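Local coordinates for protein hydrogenase-specific maturation endopeptidase (Thermococcus kodakarensis, PDB 5IJA) that probably acts as an endopeptidase that matures a [NiFe] hydrogenase, activating that enzyme by proteolytic cleavage, at residues 50-55 and 111-116. Sequence-based numbering, arbitrary orientation.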
loop_
_atom_site.group_PDB
_atom_site.type_symbol
_atom_site.label_atom_id
_atom_site.label_comp_id
_atom_site.label_asym_id
_atom_site.label_seq_id
_atom_site.Cartn_x
_atom_site.Cartn_y
_atom_site.Cartn_z
ATOM N N GLU A 50 14.503 2.008 -7.665
ATOM C CA GLU A 50 14.361 0.959 -6.656
ATOM C C GLU A 50 13.874 -0.309 -7.324
ATOM O O GLU A 50 13.059 -0.251 -8.236
ATOM C CB GLU A 50 13.400 1.371 -5.535
ATOM C CG GLU A 50 13.916 2.450 -4.601
ATOM C CD GLU A 50 13.850 3.851 -5.177
ATOM O OE1 GLU A 50 13.253 4.064 -6.255
ATOM O OE2 GLU A 50 14.401 4.764 -4.533
ATOM N N GLU A 51 14.411 -1.451 -6.893
ATOM C CA GLU A 51 14.144 -2.710 -7.574
ATOM C C GLU A 51 12.959 -3.454 -6.972
ATOM O O GLU A 51 12.486 -4.428 -7.551
ATOM C CB GLU A 51 15.387 -3.614 -7.540
ATOM C CG GLU A 51 16.640 -3.001 -8.191
ATOM C CD GLU A 51 17.636 -2.440 -7.177
ATOM O OE1 GLU A 51 17.210 -1.865 -6.148
ATOM O OE2 GLU A 51 18.856 -2.587 -7.407
ATOM N N ARG A 52 12.522 -3.011 -5.793
ATOM C CA ARG A 52 11.371 -3.584 -5.115
ATOM C C ARG A 52 10.461 -2.450 -4.679
ATOM O O ARG A 52 10.938 -1.440 -4.153
ATOM C CB ARG A 52 11.789 -4.420 -3.911
ATOM C CG ARG A 52 10.630 -5.144 -3.212
ATOM C CD ARG A 52 11.169 -6.074 -2.122
ATOM N NE ARG A 52 12.016 -7.113 -2.715
ATOM C CZ ARG A 52 12.925 -7.822 -2.048
ATOM N NH1 ARG A 52 13.125 -7.610 -0.756
ATOM N NH2 ARG A 52 13.648 -8.738 -2.679
ATOM N N ILE A 53 9.172 -2.600 -4.957
ATOM C CA ILE A 53 8.154 -1.623 -4.530
ATOM C C ILE A 53 7.151 -2.302 -3.607
ATOM O O ILE A 53 6.561 -3.319 -3.970
ATOM C CB ILE A 53 7.384 -1.049 -5.725
ATOM C CG1 ILE A 53 8.330 -0.435 -6.765
ATOM C CG2 ILE A 53 6.355 -0.026 -5.272
ATOM C CD1 ILE A 53 9.130 0.713 -6.263
ATOM N N VAL A 54 6.918 -1.733 -2.432
ATOM C CA VAL A 54 5.978 -2.322 -1.497
ATOM C C VAL A 54 4.804 -1.371 -1.306
ATOM O O VAL A 54 4.967 -0.304 -0.722
ATOM C CB VAL A 54 6.637 -2.580 -0.158
ATOM C CG1 VAL A 54 5.607 -3.055 0.834
ATOM C CG2 VAL A 54 7.776 -3.591 -0.330
ATOM N N ILE A 55 3.636 -1.756 -1.805
ATOM C CA ILE A 55 2.434 -0.918 -1.723
ATOM C C ILE A 55 1.643 -1.297 -0.485
ATOM O O ILE A 55 1.412 -2.472 -0.244
ATOM C CB ILE A 55 1.587 -1.083 -2.991
ATOM C CG1 ILE A 55 2.370 -0.560 -4.184
ATOM C CG2 ILE A 55 0.253 -0.346 -2.887
ATOM C CD1 ILE A 55 1.826 -1.060 -5.488
ATOM N N GLU A 111 10.124 -5.465 -8.684
ATOM C CA GLU A 111 9.340 -6.459 -7.960
ATOM C C GLU A 111 8.251 -5.759 -7.156
ATOM O O GLU A 111 8.560 -4.941 -6.300
ATOM C CB GLU A 111 10.247 -7.267 -7.036
ATOM C CG GLU A 111 9.576 -8.411 -6.312
ATOM C CD GLU A 111 10.557 -9.140 -5.414
ATOM O OE1 GLU A 111 11.781 -9.018 -5.649
ATOM O OE2 GLU A 111 10.114 -9.816 -4.466
ATOM N N ILE A 112 6.989 -6.071 -7.430
ATOM C CA ILE A 112 5.895 -5.374 -6.762
ATOM C C ILE A 112 5.237 -6.237 -5.693
ATOM O O ILE A 112 4.890 -7.384 -5.943
ATOM C CB ILE A 112 4.801 -4.936 -7.745
ATOM C CG1 ILE A 112 5.407 -4.274 -8.985
ATOM C CG2 ILE A 112 3.791 -4.010 -7.032
ATOM C CD1 ILE A 112 6.193 -3.012 -8.706
ATOM N N HIS A 113 5.046 -5.652 -4.515
ATOM C CA HIS A 113 4.381 -6.295 -3.391
ATOM C C HIS A 113 3.203 -5.454 -2.945
ATOM O O HIS A 113 3.269 -4.221 -2.991
ATOM C CB HIS A 113 5.358 -6.467 -2.217
ATOM C CG HIS A 113 6.398 -7.514 -2.446
ATOM N ND1 HIS A 113 6.291 -8.786 -1.929
ATOM C CD2 HIS A 113 7.562 -7.484 -3.136
ATOM C CE1 HIS A 113 7.340 -9.498 -2.297
ATOM N NE2 HIS A 113 8.133 -8.729 -3.019
ATOM N N PHE A 114 2.135 -6.110 -2.507
ATOM C CA PHE A 114 0.923 -5.416 -2.068
ATOM C C PHE A 114 0.591 -5.919 -0.683
ATOM O O PHE A 114 0.414 -7.111 -0.467
ATOM C CB PHE A 114 -0.266 -5.660 -3.027
ATOM C CG PHE A 114 -1.531 -4.979 -2.606
ATOM C CD1 PHE A 114 -2.423 -5.608 -1.746
ATOM C CD2 PHE A 114 -1.836 -3.703 -3.058
ATOM C CE1 PHE A 114 -3.585 -4.969 -1.334
ATOM C CE2 PHE A 114 -3.011 -3.054 -2.651
ATOM C CZ PHE A 114 -3.885 -3.696 -1.791
ATOM N N ILE A 115 0.491 -4.987 0.258
ATOM C CA ILE A 115 0.041 -5.296 1.601
ATOM C C ILE A 115 -1.285 -4.598 1.816
ATOM O O ILE A 115 -1.364 -3.366 1.727
ATOM C CB ILE A 115 1.051 -4.828 2.655
ATOM C CG1 ILE A 115 2.429 -5.409 2.339
ATOM C CG2 ILE A 115 0.575 -5.241 4.053
ATOM C CD1 ILE A 115 3.553 -4.863 3.272
ATOM N N GLY A 116 -2.333 -5.380 2.063
ATOM C CA GLY A 116 -3.657 -4.828 2.277
ATOM C C GLY A 116 -4.121 -4.993 3.714
ATOM O O GLY A 116 -3.999 -6.075 4.293
#
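Arg52 and Glu111 sit side by side where two neighbouring parallel strands, 52-59 and 111-118, begin. Both belong to the central mixed sheet of an alpha/beta fold, in which helices 130-146 and 88-103 pack on the two faces. Five backbone hydrogen bonds join the pair. Their donors alternate between the strands, from Glu111 N to Glu51 O at the start to Ile115 N to Ile55 O at 2.7 Å.

The Arg52 side chain can be followed outward. CB lies near Glu111 O, and CG comes closer to it. With CG anti to the backbone N (chi1 -176°), the chain runs alongside Glu111, and Arg52 CG also lies 3.9 Å from His113 CD2. CD rests near CD2 and NE2 of the same ring. The chain bends at chi3, which sets Arg52 NE 3.5 Å from Glu111 OE1, a long salt bridge; NH2 is equally near that oxygen. The guanidinium and carboxylate planes are turned 63° apart, so the pairing is not the flat two-pronged kind. NH1 hydrogen-bonds Leu146 O of helix 130-146. With an alanine here, Glu111 OE1 would probably lose this positive mate and Leu146 O this donor.

On the same face, Val54 CG1 packs against Ile115 CD1 at 3.7 Å. The opposite face carries apolar side chains from both segments: Ile53, Ile55, Ile112 and Phe114. Ile112 CD1 lies 3.8 Å from Ile53 CB, while its CG2 meets Ile55 CD1. Ile55 CG2 reaches Phe114 CD2. Phe90 and Met101 of helix 88-103 pack on Ile55 and Ile112, respectively.

His113 is gripped at both ring nitrogens. ND1 is hydrogen-bonded to His71 NE2 on strand 69-73. His113 NE2 donates to Glu111 OE2 at 2.7 Å, with the oxygen in the ring plane but the nitrogen 38° above the carboxylate plane.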